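PDB 6SMO: Ketoacyl_synth_N domain-containing protein from Photorhabdus luminescens subsp. laumondii, which probably serves as a ketosynthase-like subunit of a polyketide-forming synthase, working beside a separate PKS_KS domain-containing partner chain in acyl-chain extension. Local coordinates for residues C[158-163]-C[360-365]; C[278-283]-C[355-360]. All coordinates share one frame; numbering follows the deposited sequence.

Contact 1 (C[158-163]-C[360-365]); sequences SDVAGM and QGHVCA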
loop_
_atom_site.group_PDB
_atom_site.type_symbol
_atom_site.label_atom_id
_atom_site.label_comp_id
_atom_site.label_asym_id
_atom_site.label_seq_id
_atom_site.Cartn_x
_atom_site.Cartn_y
_atom_site.Cartn_z
ATOM N N SER C 158 5.850 -9.674 4.518
ATOM C CA SER C 158 6.610 -10.820 3.953
ATOM C C SER C 158 5.856 -12.130 4.208
ATOM O O SER C 158 5.532 -12.404 5.382
ATOM C CB SER C 158 8.012 -10.876 4.505
ATOM O OG SER C 158 8.844 -9.925 3.859
ATOM N N ASP C 159 5.555 -12.869 3.133
ATOM C CA ASP C 159 5.012 -14.257 3.138
ATOM C C ASP C 159 3.498 -14.247 3.401
ATOM O O ASP C 159 2.775 -14.897 2.620
ATOM C CB ASP C 159 5.776 -15.151 4.122
ATOM C CG ASP C 159 7.268 -15.226 3.835
ATOM O OD1 ASP C 159 7.628 -15.545 2.684
ATOM O OD2 ASP C 159 8.061 -14.950 4.758
ATOM N N VAL C 160 3.031 -13.535 4.436
ATOM C CA VAL C 160 1.621 -13.603 4.936
ATOM C C VAL C 160 0.826 -12.362 4.496
ATOM O O VAL C 160 -0.155 -12.029 5.189
ATOM C CB VAL C 160 1.575 -13.785 6.467
ATOM C CG1 VAL C 160 2.193 -15.108 6.894
ATOM C CG2 VAL C 160 2.222 -12.628 7.220
ATOM N N ALA C 161 1.198 -11.726 3.379
ATOM C CA ALA C 161 0.523 -10.521 2.835
ATOM C C ALA C 161 -0.903 -10.877 2.394
ATOM O O ALA C 161 -1.851 -10.210 2.852
ATOM C CB ALA C 161 1.317 -9.943 1.688
ATOM N N GLY C 162 -1.037 -11.890 1.531
ATOM C CA GLY C 162 -2.325 -12.354 0.980
ATOM C C GLY C 162 -3.197 -13.013 2.035
ATOM O O GLY C 162 -4.433 -12.928 1.912
ATOM N N MET C 163 -2.579 -13.653 3.034
ATOM C CA MET C 163 -3.277 -14.348 4.149
ATOM C C MET C 163 -4.009 -13.311 5.012
ATOM O O MET C 163 -5.131 -13.609 5.468
ATOM C CB MET C 163 -2.288 -15.135 5.016
ATOM C CG MET C 163 -2.911 -16.328 5.715
ATOM S SD MET C 163 -3.201 -17.717 4.587
ATOM C CE MET C 163 -3.921 -18.909 5.715
ATOM N N GLN C 360 10.366 -13.820 9.647
ATOM C CA GLN C 360 10.547 -12.895 10.802
ATOM C C GLN C 360 9.767 -13.410 12.019
ATOM O O GLN C 360 10.170 -13.074 13.153
ATOM C CB GLN C 360 10.123 -11.475 10.423
ATOM C CG GLN C 360 11.065 -10.804 9.432
ATOM C CD GLN C 360 12.406 -10.479 10.044
ATOM O OE1 GLN C 360 13.434 -11.035 9.662
ATOM N NE2 GLN C 360 12.404 -9.578 11.011
ATOM N N GLY C 361 8.689 -14.173 11.795
ATOM C CA GLY C 361 7.998 -14.954 12.843
ATOM C C GLY C 361 6.525 -14.606 12.994
ATOM O O GLY C 361 6.064 -14.539 14.150
ATOM N N HIS C 362 5.799 -14.422 11.886
ATOM C CA HIS C 362 4.319 -14.250 11.871
ATOM C C HIS C 362 3.651 -15.596 12.173
ATOM O O HIS C 362 4.341 -16.625 12.088
ATOM C CB HIS C 362 3.831 -13.686 10.528
ATOM C CG HIS C 362 3.997 -12.210 10.390
ATOM N ND1 HIS C 362 5.177 -11.636 9.962
ATOM C CD2 HIS C 362 3.138 -11.193 10.612
ATOM C CE1 HIS C 362 5.041 -10.327 9.933
ATOM N NE2 HIS C 362 3.799 -10.029 10.327
ATOM N N VAL C 363 2.366 -15.573 12.537
ATOM C CA VAL C 363 1.481 -16.774 12.628
ATOM C C VAL C 363 0.090 -16.365 12.133
ATOM O O VAL C 363 -0.629 -15.681 12.889
ATOM C CB VAL C 363 1.421 -17.358 14.055
ATOM C CG1 VAL C 363 0.402 -18.485 14.161
ATOM C CG2 VAL C 363 2.782 -17.834 14.537
ATOM N N CYS C 364 -0.260 -16.764 10.907
ATOM C CA CYS C 364 -1.552 -16.458 10.240
ATOM C C CYS C 364 -2.263 -17.764 9.872
ATOM O O CYS C 364 -1.574 -18.717 9.460
ATOM C CB CYS C 364 -1.331 -15.602 9.000
ATOM S SG CYS C 364 -0.565 -14.000 9.366
ATOM N N ALA C 365 -3.588 -17.804 10.024
ATOM C CA ALA C 365 -4.433 -18.977 9.700
ATOM C C ALA C 365 -5.858 -18.529 9.352
ATOM O O ALA C 365 -6.352 -17.571 9.980
ATOM C CB ALA C 365 -4.428 -19.952 10.850
#
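Apolar packing carries most of the contact between Val160 and Met163 on one side and His362 and Cys364 on the other. Val160 occupies the N-cap position of helix 161-175, and its isopropyl group faces the strand: CB lies 3.6 Å from Cys364 SG, with both methyls also close to the sulfur. One turn on, Met163 brings CG to 3.7 Å from Cys364 CB. Its chain bends at chi2 (75°) and carries CE along the strand to Ala365, where it rests 4.0 Å from CA.

The other interaction is CH-pi. Val160 CG2 sits over one face of the His362 imidazole, 4.0 Å from the centroid and nearer the CG side of the ring. Hydrogen bonds at both ring nitrogens hold its rotation: ND1 with Ser358 OG, and NE2 with Val184 O of the neighbouring PKS_KS domain-containing chain.

By comparison with ketosynthases, Asp159 just before this helix probably occupies the position of the nucleophilic cysteine. The start of helix 161-175, buried here, lies against strand 362-369, which is flanked in the sheet by strands 242-251 and 351-356; Phe251 of the former packs edge-to-face with His362, and Ile354 of the latter touches Met163.

Contact 2 (C[278-283]-C[355-360]); sequences IMDGIY and QRFSNQ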
loop_
_atom_site.group_PDB
_atom_site.type_symbol
_atom_site.label_atom_id
_atom_site.label_comp_id
_atom_site.label_asym_id
_atom_site.label_seq_id
_atom_site.Cartn_x
_atom_site.Cartn_y
_atom_site.Cartn_z
ATOM N N ILE C 278 -4.288 -27.895 6.349
ATOM C CA ILE C 278 -3.294 -27.510 5.304
ATOM C C ILE C 278 -2.197 -26.684 5.985
ATOM O O ILE C 278 -2.534 -25.669 6.623
ATOM C CB ILE C 278 -3.968 -26.755 4.139
ATOM C CG1 ILE C 278 -4.968 -27.650 3.400
ATOM C CG2 ILE C 278 -2.924 -26.177 3.191
ATOM C CD1 ILE C 278 -5.876 -26.914 2.439
ATOM N N MET C 279 -0.938 -27.109 5.846
ATOM C CA MET C 279 0.227 -26.539 6.577
ATOM C C MET C 279 1.017 -25.606 5.651
ATOM O O MET C 279 0.784 -25.646 4.424
ATOM C CB MET C 279 1.141 -27.645 7.124
ATOM C CG MET C 279 1.678 -28.612 6.080
ATOM S SD MET C 279 2.457 -30.066 6.835
ATOM C CE MET C 279 4.081 -29.416 7.220
ATOM N N ASP C 280 1.892 -24.780 6.239
ATOM C CA ASP C 280 2.770 -23.804 5.536
ATOM C C ASP C 280 3.692 -24.567 4.576
ATOM O O ASP C 280 3.698 -24.231 3.376
ATOM C CB ASP C 280 3.561 -22.963 6.544
ATOM C CG ASP C 280 4.439 -21.891 5.920
ATOM O OD1 ASP C 280 3.957 -21.197 5.005
ATOM O OD2 ASP C 280 5.599 -21.756 6.356
ATOM N N GLY C 281 4.435 -25.549 5.095
ATOM C CA GLY C 281 5.245 -26.498 4.307
ATOM C C GLY C 281 6.559 -25.904 3.823
ATOM O O GLY C 281 7.155 -26.496 2.901
ATOM N N ILE C 282 7.001 -24.789 4.416
ATOM C CA ILE C 282 8.293 -24.112 4.086
ATOM C C ILE C 282 9.399 -24.712 4.963
ATOM O O ILE C 282 10.440 -25.112 4.403
ATOM C CB ILE C 282 8.189 -22.584 4.269
ATOM C CG1 ILE C 282 7.092 -21.967 3.395
ATOM C CG2 ILE C 282 9.536 -21.912 4.035
ATOM C CD1 ILE C 282 7.346 -22.060 1.904
ATOM N N TYR C 283 9.173 -24.766 6.279
ATOM C CA TYR C 283 10.190 -25.100 7.314
ATOM C C TYR C 283 9.983 -26.533 7.822
ATOM O O TYR C 283 8.841 -27.035 7.796
ATOM C CB TYR C 283 10.141 -24.068 8.443
ATOM C CG TYR C 283 10.344 -22.648 7.978
ATOM C CD1 TYR C 283 11.616 -22.129 7.795
ATOM C CD2 TYR C 283 9.264 -21.826 7.694
ATOM C CE1 TYR C 283 11.810 -20.829 7.355
ATOM C CE2 TYR C 283 9.439 -20.524 7.255
ATOM C CZ TYR C 283 10.719 -20.023 7.085
ATOM O OH TYR C 283 10.900 -18.741 6.653
ATOM N N GLN C 355 -2.859 -22.807 7.446
ATOM C CA GLN C 355 -1.865 -22.051 8.254
ATOM C C GLN C 355 -0.706 -21.611 7.355
ATOM O O GLN C 355 -0.299 -22.400 6.477
ATOM C CB GLN C 355 -1.344 -22.900 9.415
ATOM C CG GLN C 355 -0.601 -22.089 10.469
ATOM C CD GLN C 355 -0.059 -22.942 11.589
ATOM O OE1 GLN C 355 -0.380 -22.742 12.759
ATOM N NE2 GLN C 355 0.773 -23.909 11.237
ATOM N N ARG C 356 -0.215 -20.388 7.573
ATOM C CA ARG C 356 1.026 -19.841 6.964
ATOM C C ARG C 356 1.764 -19.008 8.016
ATOM O O ARG C 356 1.098 -18.491 8.934
ATOM C CB ARG C 356 0.704 -18.986 5.734
ATOM C CG ARG C 356 0.656 -19.762 4.425
ATOM C CD ARG C 356 1.502 -19.101 3.355
ATOM N NE ARG C 356 2.924 -19.187 3.667
ATOM C CZ ARG C 356 3.892 -18.522 3.039
ATOM N NH1 ARG C 356 5.151 -18.687 3.412
ATOM N NH2 ARG C 356 3.608 -17.693 2.049
ATOM N N PHE C 357 3.087 -18.891 7.890
ATOM C CA PHE C 357 3.924 -18.005 8.740
ATOM C C PHE C 357 5.179 -17.571 7.976
ATOM O O PHE C 357 5.591 -18.259 7.021
ATOM C CB PHE C 357 4.248 -18.668 10.082
ATOM C CG PHE C 357 4.574 -20.139 10.057
ATOM C CD1 PHE C 357 5.849 -20.578 9.731
ATOM C CD2 PHE C 357 3.625 -21.082 10.420
ATOM C CE1 PHE C 357 6.155 -21.931 9.737
ATOM C CE2 PHE C 357 3.933 -22.434 10.424
ATOM C CZ PHE C 357 5.197 -22.855 10.082
ATOM N N SER C 358 5.755 -16.445 8.404
ATOM C CA SER C 358 6.864 -15.721 7.731
ATOM C C SER C 358 8.210 -16.115 8.348
ATOM O O SER C 358 8.213 -16.869 9.342
ATOM C CB SER C 358 6.650 -14.234 7.813
ATOM O OG SER C 358 6.852 -13.769 9.139
ATOM N N ASN C 359 9.301 -15.603 7.773
ATOM C CA ASN C 359 10.695 -15.810 8.245
ATOM C C ASN C 359 10.908 -15.040 9.555
ATOM O O ASN C 359 11.568 -15.589 10.459
ATOM C CB ASN C 359 11.711 -15.381 7.183
ATOM C CG ASN C 359 13.121 -15.837 7.494
ATOM O OD1 ASN C 359 13.451 -17.008 7.320
ATOM N ND2 ASN C 359 13.961 -14.918 7.941
ATOM N N GLN C 360 10.366 -13.820 9.647
ATOM C CA GLN C 360 10.547 -12.895 10.802
ATOM C C GLN C 360 9.767 -13.410 12.019
ATOM O O GLN C 360 10.170 -13.074 13.153
ATOM C CB GLN C 360 10.123 -11.475 10.423
ATOM C CG GLN C 360 11.065 -10.804 9.432
ATOM C CD GLN C 360 12.406 -10.479 10.044
ATOM O OE1 GLN C 360 13.434 -11.035 9.662
ATOM N NE2 GLN C 360 12.404 -9.578 11.011
#
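Ile278 and Gln355 form the last backbone rung between parallel strands 275-278 and 351-356, Gln355 N donating to Ile278 O at 3.0 Å, and the two segments then run on only 18° apart. Beyond this rung Asp280 N turns from the strand partner to Glu286, whose carboxylate also takes Gly281 N.

Side chains now take over. Asp280 CG lies anti to the backbone N (chi1 -177°), which swings the carboxylate across to the opposite segment. There OD1 accepts Arg356 NE at 2.6 Å in a salt bridge, with NH1 adding a weak bond to the same oxygen. The two planes are nearly coplanar (15° apart) and the acid lies at the edge of the guanidinium; bends at chi2 and chi3 of Arg356 bring that edge round. Ile282 CG1 packs obliquely against NH1.

The other half of Asp280 covers Phe357: CB stands 4.0 Å from the ring centroid in a CH-pi contact, and OD2 lies over the same ring, nearer its CE1 rim. At the ring's edge CE1 touches Tyr283 CD2 at 3.7 Å, while Phe210 stacks on Phe357. Farther along, the Tyr283 hydroxyl donates to Asn359 OD1 at 3.2 Å, in the carbonyl plane and on a lone pair; a weak bond also links it to Lys213.

The contact joins the loop leading to helix 286-296 to the end of strand 351-356 and the turn after it by ionic, aromatic and hydroxyl-amide links. A buried carboxylate therefore has a positive partner for one oxygen while the other faces an aromatic ring. The arginine probably offsets the cost of placing this negative charge so near the pi electrons, and should help keep Asp280 ionised.

Overall arrangement
Following the chain, residues 158-163 start helix 161-175, and after 196 intervening residues contact 1 brings 360-365 back against them, closing the longer loop. Contact 2 is nested in that span and overlaps its closing segment at Gln360: 278-283, at the end of strand 275-278, meets 355-360 after a loop of 71 residues. The shared Gln360 lies in the turn between neighbouring antiparallel strands 351-356 and 362-369, and the centres of the two contacts are about 8 Å apart. A probable backbone hydrogen bond from Arg356 N to Cys364 O, 2.9 Å long, couples them across this hairpin. Together they tie the start of helix 161-175 and the loop before helix 286-296 to two adjacent strands of one sheet.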